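PDB 6LL8: inorganic pyrophosphatase from Shewanella sp. AS-11, which probably hydrolyses inorganic diphosphate to two phosphates, as a manganese-dependent, family II type of pyrophosphatase. Local coordinates for residues P194-V199 and E234-K239; N245-L250 and V266-D271; R275-P280 and V299-D304. All coordinates share one frame; numbering follows the deposited sequence. Where two conformers were deposited one is given.

All three contacts lie in the DHHA2 part of the chain, around its mixed five-stranded sheet, and none is at the metal and substrate site. Contact 2 is within the sheet, where backbone hydrogen bonds join strands 248-255 and 260-267 and serines and a histidine cluster at their ends. Contacts 1 and 3 lie on opposite faces. Contact 1 ties short helix 195-199 to helix 230-243, with a salt bridge outside and valine on isoleucine within; contact 3 packs helices 272-277 and 294-307 without any hydrogen bond between its segments. All are partly buried; in contact 3 only Leu302 is buried. Contact 2 touches both others: Val249 meets Ile237 of contact 1, and Leu250 meets Leu302 of contact 3.

Contact 1 (P194-V199 and E234-K239); sequences PARDLV and EADIAK
Charge pairing between Arg196 and Asp236 dominates this helix-helix contact, where the axes of 195-199 and 234-239 come within 9.4 Å and cross at -70°. Arg196 NE gives a nearly straight bond, 2.7 Å long, to the syn lone pair of Asp236 OD2, which lies in the guanidinium plane. The carboxylate is twisted 51° from that plane, and the second bond, from Arg196 NH2 to Asp236 OD1, is weak, bent and 3.2 Å long. Arg196 starts with CG anti to the backbone N (chi1 174°), then bends at chi2 and chi3, which brings NE and NH2 round onto the acid. Its NH1 pairs with Glu243, so one guanidinium bridges two acids of the same helix.

Van der Waals contacts lie alongside. Val199 CG2 rests 3.5 Å from Asp236 OD2, so a methyl covers the oxygen that NE holds, and Val199 CG1 meets Ile237 CG2, an apolar pair, at 4.0 Å. Ala195 CB packs against Asp236 CB, while Lys239 CB lies at the guanidinium edge.

Leu233 and Leu240 extend this apolar seam along helix 230-243, which sets Ile237 on Leu264 and Val266 of strand 260-267, so that helix 195-199 packs on a helix that itself covers the mixed sheet.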
loop_
_atom_site.group_PDB
_atom_site.type_symbol
_atom_site.label_atom_id
_atom_site.label_comp_id
_atom_site.label_asym_id
_atom_site.label_seq_id
_atom_site.Cartn_x
_atom_site.Cartn_y
_atom_site.Cartn_z
ATOM N N PRO A 194 -10.455 16.636 6.888
ATOM C CA PRO A 194 -9.582 17.705 6.412
ATOM C C PRO A 194 -8.788 17.295 5.166
ATOM O O PRO A 194 -8.353 16.133 5.052
ATOM C CB PRO A 194 -8.677 17.963 7.628
ATOM C CG PRO A 194 -9.467 17.540 8.833
ATOM C CD PRO A 194 -10.255 16.351 8.322
ATOM N N ALA A 195 -8.512 18.235 4.293
ATOM C CA ALA A 195 -7.755 17.983 3.060
ATOM C C ALA A 195 -6.451 17.261 3.385
ATOM O O ALA A 195 -6.126 16.289 2.687
ATOM C CB ALA A 195 -7.537 19.269 2.307
ATOM N N ARG A 196 -5.678 17.712 4.359
ATOM C CA ARG A 196 -4.353 17.106 4.597
ATOM C C ARG A 196 -4.522 15.642 4.996
ATOM O O ARG A 196 -3.691 14.805 4.612
ATOM C CB ARG A 196 -3.547 17.902 5.621
ATOM C CG ARG A 196 -2.225 17.257 6.028
ATOM C CD ARG A 196 -1.243 17.055 4.880
ATOM N NE ARG A 196 -0.914 18.255 4.127
ATOM C CZ ARG A 196 0.115 19.046 4.377
ATOM N NH1 ARG A 196 0.942 18.784 5.353
ATOM N NH2 ARG A 196 0.337 20.099 3.620
ATOM N N ASP A 197 -5.548 15.326 5.774
ATOM C CA ASP A 197 -5.761 13.934 6.208
ATOM C C ASP A 197 -6.087 13.070 4.994
ATOM O O ASP A 197 -5.651 11.911 4.959
ATOM C CB ASP A 197 -6.841 13.849 7.282
ATOM C CG ASP A 197 -6.483 14.458 8.633
ATOM O OD1 ASP A 197 -5.289 14.647 8.896
ATOM O OD2 ASP A 197 -7.401 14.629 9.424
ATOM N N LEU A 198 -6.796 13.605 3.996
ATOM C CA LEU A 198 -7.060 12.831 2.771
ATOM C C LEU A 198 -5.786 12.702 1.939
ATOM O O LEU A 198 -5.476 11.597 1.449
ATOM C CB LEU A 198 -8.168 13.498 1.973
ATOM C CG LEU A 198 -9.556 13.481 2.604
ATOM C CD1 LEU A 198 -10.512 14.287 1.759
ATOM C CD2 LEU A 198 -10.072 12.062 2.807
ATOM N N VAL A 199 -5.039 13.780 1.755
ATOM C CA VAL A 199 -3.794 13.717 0.963
ATOM C C VAL A 199 -2.878 12.637 1.575
ATOM O O VAL A 199 -2.248 11.903 0.825
ATOM C CB VAL A 199 -3.118 15.098 0.895
ATOM C CG1 VAL A 199 -1.735 15.028 0.320
ATOM C CG2 VAL A 199 -3.982 16.086 0.140
ATOM N N GLU A 234 -5.932 20.544 -4.038
ATOM C CA GLU A 234 -4.902 21.145 -4.902
ATOM C C GLU A 234 -4.042 22.121 -4.097
ATOM O O GLU A 234 -2.807 22.142 -4.247
ATOM C CB GLU A 234 -5.552 21.817 -6.105
ATOM C CG GLU A 234 -6.197 20.808 -7.040
ATOM C CD GLU A 234 -6.880 21.469 -8.213
ATOM O OE1 GLU A 234 -7.817 22.288 -7.973
ATOM O OE2 GLU A 234 -6.490 21.151 -9.350
ATOM N N ALA A 235 -4.667 22.939 -3.260
ATOM C CA ALA A 235 -3.915 23.896 -2.427
ATOM C C ALA A 235 -3.044 23.106 -1.464
ATOM O O ALA A 235 -1.895 23.492 -1.197
ATOM C CB ALA A 235 -4.848 24.818 -1.682
ATOM N N ASP A 236 -3.577 22.013 -0.927
ATOM C CA ASP A 236 -2.824 21.262 0.085
ATOM C C ASP A 236 -1.608 20.542 -0.494
ATOM O O ASP A 236 -0.552 20.517 0.158
ATOM C CB ASP A 236 -3.721 20.299 0.837
ATOM C CG ASP A 236 -3.029 19.827 2.097
ATOM O OD1 ASP A 236 -2.756 20.682 3.013
ATOM O OD2 ASP A 236 -2.668 18.644 2.121
ATOM N N ILE A 237 -1.713 19.991 -1.705
ATOM C CA ILE A 237 -0.540 19.296 -2.287
ATOM C C ILE A 237 0.570 20.307 -2.590
ATOM O O ILE A 237 1.737 19.944 -2.501
ATOM C CB ILE A 237 -0.868 18.391 -3.465
ATOM C CG1 ILE A 237 -1.429 19.142 -4.670
ATOM C CG2 ILE A 237 -1.768 17.258 -3.014
ATOM C CD1 ILE A 237 -1.591 18.254 -5.891
ATOM N N ALA A 238 0.241 21.555 -2.947
ATOM C CA ALA A 238 1.278 22.583 -3.170
ATOM C C ALA A 238 1.999 22.849 -1.849
ATOM O O ALA A 238 3.219 22.988 -1.851
ATOM C CB ALA A 238 0.663 23.843 -3.706
ATOM N N LYS A 239 1.283 22.940 -0.732
ATOM C CA LYS A 239 1.906 23.129 0.595
ATOM C C LYS A 239 2.786 21.929 0.921
ATOM O O LYS A 239 3.913 22.122 1.366
ATOM C CB LYS A 239 0.842 23.317 1.671
ATOM C CG LYS A 239 0.065 24.619 1.616
ATOM C CD LYS A 239 -0.952 24.754 2.755
ATOM C CE LYS A 239 -2.008 25.819 2.550
ATOM N NZ LYS A 239 -1.416 27.168 2.417
#

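Contact 2 (N245-L250 and V266-D271); sequences NRHSVL and VSDSAD
Ser248 OG has two partners: Ser267 OG on the adjacent strand, at 2.7 Å, and ND1 of His247, the residue before it, also at 2.7 Å, with the serine oxygen in the plane of the ring. Ser267 OG accepts the N-H of Ser269 at 3.0 Å, an ST turn that starts the bend after the strand. His247 has CG anti to its backbone N (chi1 177°), which lays the imidazole against residues 267-269 at the end of the partner strand. Asp268 CB sits over one ring face, a CH-pi contact 3.9 Å from the ring centroid and 17° off the normal. The carboxylate of Asp268 finds its charged partner in Lys241, and Phe306 meets the His247 ring edge-to-face.

Backbone bonds hold the strands in register. Asp268 N binds His247 O at 2.9 Å, and Val249 and Val266, a hydrogen-bonded pair, exchange Val249 N to Val266 O and Val266 N to Val249 O. The two valines lie against Ile237 of helix 230-243, whereas Ser248 and Ser267, a non-hydrogen-bonded pair, point to the other face, towards Leu272. This is the open end of an antiparallel beta hairpin, its strands 248-255 and 260-267 adjacent in the mixed sheet.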
loop_
_atom_site.group_PDB
_atom_site.type_symbol
_atom_site.label_atom_id
_atom_site.label_comp_id
_atom_site.label_asym_id
_atom_site.label_seq_id
_atom_site.Cartn_x
_atom_site.Cartn_y
_atom_site.Cartn_z
ATOM N N ASN A 245 10.222 19.729 0.585
ATOM C CA ASN A 245 11.188 20.067 -0.487
ATOM C C ASN A 245 11.116 18.982 -1.562
ATOM O O ASN A 245 12.131 18.448 -2.029
ATOM C CB ASN A 245 12.607 20.219 0.061
ATOM C CG ASN A 245 13.538 20.910 -0.908
ATOM O OD1 ASN A 245 13.115 21.705 -1.738
ATOM N ND2 ASN A 245 14.826 20.613 -0.803
ATOM N N ARG A 246 9.909 18.693 -1.996
ATOM C CA ARG A 246 9.693 17.649 -3.012
ATOM C C ARG A 246 9.769 18.232 -4.414
ATOM O O ARG A 246 9.376 19.405 -4.656
ATOM C CB ARG A 246 8.331 16.997 -2.794
ATOM C CG ARG A 246 8.216 16.221 -1.491
ATOM C CD ARG A 246 6.839 15.595 -1.305
ATOM N NE ARG A 246 6.808 14.704 -0.162
ATOM C CZ ARG A 246 6.627 15.085 1.093
ATOM N NH1 ARG A 246 6.365 16.338 1.413
ATOM N NH2 ARG A 246 6.761 14.209 2.061
ATOM N N HIS A 247 10.231 17.443 -5.367
ATOM C CA HIS A 247 10.171 17.786 -6.799
ATOM C C HIS A 247 8.715 17.855 -7.239
ATOM O O HIS A 247 8.339 18.749 -8.011
ATOM C CB HIS A 247 10.998 16.774 -7.593
ATOM C CG HIS A 247 10.949 16.995 -9.062
ATOM N ND1 HIS A 247 9.851 16.674 -9.816
ATOM C CD2 HIS A 247 11.856 17.560 -9.904
ATOM C CE1 HIS A 247 10.090 17.030 -11.075
ATOM N NE2 HIS A 247 11.342 17.556 -11.151
ATOM N N SER A 248 7.919 16.870 -6.844
ATOM C CA SER A 248 6.538 16.724 -7.313
ATOM C C SER A 248 5.678 16.161 -6.186
ATOM O O SER A 248 6.159 15.321 -5.411
ATOM C CB SER A 248 6.451 15.788 -8.489
ATOM O OG SER A 248 7.195 16.222 -9.616
ATOM N N VAL A 249 4.413 16.551 -6.187
ATOM C CA VAL A 249 3.355 15.853 -5.421
ATOM C C VAL A 249 2.215 15.567 -6.366
ATOM O O VAL A 249 1.743 16.482 -7.051
ATOM C CB VAL A 249 2.884 16.591 -4.158
ATOM C CG1 VAL A 249 1.766 15.811 -3.495
ATOM C CG2 VAL A 249 4.017 16.841 -3.172
ATOM N N LEU A 250 1.807 14.305 -6.399
ATOM C CA LEU A 250 0.710 13.821 -7.252
ATOM C C LEU A 250 -0.343 13.233 -6.336
ATOM O O LEU A 250 -0.005 12.545 -5.369
ATOM C CB LEU A 250 1.225 12.729 -8.203
ATOM C CG LEU A 250 2.539 13.028 -8.917
ATOM C CD1 LEU A 250 2.900 11.824 -9.778
ATOM C CD2 LEU A 250 2.510 14.334 -9.694
ATOM N N VAL A 266 1.317 18.842 -8.821
ATOM C CA VAL A 266 2.193 20.025 -8.629
ATOM C C VAL A 266 3.625 19.559 -8.793
ATOM O O VAL A 266 4.001 18.571 -8.192
ATOM C CB VAL A 266 1.941 20.720 -7.280
ATOM C CG1 VAL A 266 0.556 21.326 -7.265
ATOM C CG2 VAL A 266 2.114 19.793 -6.096
ATOM N N SER A 267 4.368 20.175 -9.688
ATOM C CA SER A 267 5.690 19.637 -10.057
ATOM C C SER A 267 6.631 20.750 -10.478
ATOM O O SER A 267 6.211 21.674 -11.175
ATOM C CB SER A 267 5.535 18.662 -11.183
ATOM O OG SER A 267 6.763 18.048 -11.519
ATOM N N ASP A 268 7.887 20.556 -10.179
ATOM C CA ASP A 268 8.980 21.358 -10.768
ATOM C C ASP A 268 9.095 21.140 -12.276
ATOM O O ASP A 268 9.731 21.982 -12.922
ATOM C CB ASP A 268 10.294 21.060 -10.050
ATOM C CG ASP A 268 10.354 21.615 -8.636
ATOM O OD1 ASP A 268 9.553 22.506 -8.293
ATOM O OD2 ASP A 268 11.234 21.181 -7.877
ATOM N N SER A 269 8.573 20.035 -12.811
ATOM C CA SER A 269 8.568 19.775 -14.267
ATOM C C SER A 269 7.199 20.125 -14.852
ATOM O O SER A 269 6.201 19.444 -14.548
ATOM C CB SER A 269 8.931 18.368 -14.597
ATOM O OG SER A 269 8.815 18.177 -15.996
ATOM N N ALA A 270 7.159 21.129 -15.724
ATOM C CA ALA A 270 5.871 21.580 -16.300
ATOM C C ALA A 270 5.273 20.500 -17.207
ATOM O O ALA A 270 4.055 20.532 -17.429
ATOM C CB ALA A 270 6.036 22.881 -17.042
ATOM N N ASP A 271 6.075 19.578 -17.742
ATOM C CA ASP A 271 5.564 18.585 -18.725
ATOM C C ASP A 271 5.599 17.165 -18.141
ATOM O O ASP A 271 5.660 16.185 -18.896
ATOM C CB ASP A 271 6.353 18.672 -20.024
ATOM C CG ASP A 271 7.831 18.378 -19.851
ATOM O OD1 ASP A 271 8.284 18.220 -18.695
ATOM O OD2 ASP A 271 8.528 18.341 -20.891
#

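Contact 3 (R275-P280 and V299-D304); sequences RAYGKP and VPALQD
Ala276 and Tyr277, at the end of helix 272-277, fit against Ala301 and Leu302 of helix 294-307, two helices of the DHHA2 domain that cover the same face of its mixed five-stranded sheet. Two alanine methyls and two larger side chains, Tyr277 and Leu302, interlock. Ala301 CB presses into the hollow between the last turn of helix 272-277 and the Tyr277 ring, 3.3 Å from Ala276 O and 3.8 Å from Tyr277 CE1. Small residues allow the backbones to come close here, with the CA atoms of Ala276 and Ala301 5.2 Å apart and their methyls 4.5 Å apart.

Tyr277 forms the wall of that hollow. CG lies anti to the carbonyl carbon (chi1 -51°), which swings the ring back past its own neighbour, and Ala276 CB sits over the centre of one ring face. The far end of the ring reaches across to Leu302, crossing that side chain obliquely. Leu302, modelled in two conformers, meets Tyr277 CZ through CG at 3.9 Å in one of them, in which its CD2 methyl touches Ala276 CB. Leu302 also touches Met208 and Ile215 of the sheet. No hydrogen bond joins the two segments; apolar packing makes the contact. With an alanine in place of Tyr277, loss of the ring would probably open a gap beside the methyl of Ala301 and the side chain of Leu302 and leave Val298 O without its hydroxyl partner. That partner is Tyr277 OH, which hydrogen-bonds to Val298 O one residue before the segment 299-304.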
loop_
_atom_site.group_PDB
_atom_site.type_symbol
_atom_site.label_atom_id
_atom_site.label_comp_id
_atom_site.label_asym_id
_atom_site.label_seq_id
_atom_site.Cartn_x
_atom_site.Cartn_y
_atom_site.Cartn_z
ATOM N N ARG A 275 5.361 13.797 -20.508
ATOM C CA ARG A 275 6.580 12.974 -20.719
ATOM C C ARG A 275 6.340 11.550 -20.204
ATOM O O ARG A 275 6.727 10.577 -20.901
ATOM C CB ARG A 275 7.808 13.606 -20.059
ATOM C CG ARG A 275 8.343 14.838 -20.783
ATOM C CD ARG A 275 9.678 15.274 -20.205
ATOM N NE ARG A 275 9.477 15.701 -18.830
ATOM C CZ ARG A 275 9.915 15.079 -17.727
ATOM N NH1 ARG A 275 10.633 13.971 -17.784
ATOM N NH2 ARG A 275 9.633 15.583 -16.549
ATOM N N ALA A 276 5.767 11.399 -19.020
ATOM C CA ALA A 276 5.640 10.059 -18.414
ATOM C C ALA A 276 4.565 9.228 -19.113
ATOM O O ALA A 276 4.802 8.033 -19.298
ATOM C CB ALA A 276 5.369 10.171 -16.938
ATOM N N TYR A 277 3.407 9.801 -19.439
ATOM C CA TYR A 277 2.188 9.056 -19.835
ATOM C C TYR A 277 1.706 9.434 -21.232
ATOM O O TYR A 277 0.733 8.823 -21.698
ATOM C CB TYR A 277 1.058 9.280 -18.821
ATOM C CG TYR A 277 1.482 9.032 -17.392
ATOM C CD1 TYR A 277 1.963 7.803 -16.993
ATOM C CD2 TYR A 277 1.407 10.037 -16.446
ATOM C CE1 TYR A 277 2.344 7.573 -15.681
ATOM C CE2 TYR A 277 1.794 9.827 -15.136
ATOM C CZ TYR A 277 2.274 8.592 -14.751
ATOM O OH TYR A 277 2.660 8.431 -13.452
ATOM N N GLY A 278 2.271 10.492 -21.821
ATOM C CA GLY A 278 1.733 11.019 -23.079
ATOM C C GLY A 278 0.396 11.688 -22.876
ATOM O O GLY A 278 -0.348 11.873 -23.861
ATOM N N LYS A 279 0.122 12.157 -21.657
ATOM C CA LYS A 279 -1.157 12.806 -21.315
ATOM C C LYS A 279 -0.895 14.065 -20.521
ATOM O O LYS A 279 -0.630 14.001 -19.327
ATOM C CB LYS A 279 -2.013 11.807 -20.567
ATOM C CG LYS A 279 -2.367 10.623 -21.433
ATOM C CD LYS A 279 -3.442 9.760 -20.895
ATOM C CE LYS A 279 -3.735 8.605 -21.807
ATOM N NZ LYS A 279 -4.930 7.848 -21.395
ATOM N N PRO A 280 -0.925 15.243 -21.173
ATOM C CA PRO A 280 -0.552 16.473 -20.508
ATOM C C PRO A 280 -1.583 16.866 -19.455
ATOM O O PRO A 280 -2.777 16.676 -19.625
ATOM C CB PRO A 280 -0.541 17.540 -21.600
ATOM C CG PRO A 280 -1.414 16.968 -22.680
ATOM C CD PRO A 280 -1.221 15.468 -22.601
ATOM N N VAL A 299 3.890 4.530 -11.161
ATOM C CA VAL A 299 5.315 4.622 -10.785
ATOM C C VAL A 299 6.257 4.270 -11.930
ATOM O O VAL A 299 7.248 4.993 -12.116
ATOM C CB VAL A 299 5.551 3.825 -9.520
ATOM C CG1 VAL A 299 7.018 3.587 -9.223
ATOM C CG2 VAL A 299 4.899 4.527 -8.334
ATOM N N PRO A 300 6.093 3.140 -12.653
ATOM C CA PRO A 300 7.140 2.757 -13.600
ATOM C C PRO A 300 7.464 3.836 -14.629
ATOM O O PRO A 300 8.636 4.156 -14.856
ATOM C CB PRO A 300 6.606 1.467 -14.234
ATOM C CG PRO A 300 5.724 0.892 -13.172
ATOM C CD PRO A 300 5.054 2.099 -12.548
ATOM N N ALA A 301 6.443 4.394 -15.243
ATOM C CA ALA A 301 6.671 5.385 -16.312
ATOM C C ALA A 301 7.279 6.647 -15.718
ATOM O O ALA A 301 8.058 7.304 -16.387
ATOM C CB ALA A 301 5.397 5.696 -17.058
ATOM N N LEU A 302 6.882 7.014 -14.504
ATOM C CA LEU A 302 7.474 8.212 -13.858
ATOM C C LEU A 302 8.944 7.954 -13.563
ATOM O O LEU A 302 9.790 8.819 -13.834
ATOM C CB LEU A 302 6.812 8.568 -12.536
ATOM C CG LEU A 302 5.476 9.271 -12.596
ATOM C CD1 LEU A 302 4.898 9.315 -11.203
ATOM C CD2 LEU A 302 5.606 10.679 -13.147
ATOM N N GLN A 303 9.241 6.799 -12.975
ATOM C CA GLN A 303 10.630 6.497 -12.568
ATOM C C GLN A 303 11.490 6.478 -13.828
ATOM O O GLN A 303 12.593 7.046 -13.835
ATOM C CB GLN A 303 10.696 5.211 -11.737
ATOM C CG GLN A 303 12.110 4.962 -11.253
ATOM C CD GLN A 303 12.100 4.131 -10.019
ATOM O OE1 GLN A 303 11.366 4.460 -9.076
ATOM N NE2 GLN A 303 12.917 3.070 -10.064
ATOM N N ASP A 304 11.002 5.872 -14.888
ATOM C CA ASP A 304 11.793 5.788 -16.126
ATOM C C ASP A 304 12.015 7.204 -16.674
ATOM O O ASP A 304 13.138 7.457 -17.180
ATOM C CB ASP A 304 11.131 4.852 -17.122
ATOM C CG ASP A 304 11.191 3.380 -16.783
ATOM O OD1 ASP A 304 12.015 2.973 -15.894
ATOM O OD2 ASP A 304 10.381 2.660 -17.380
#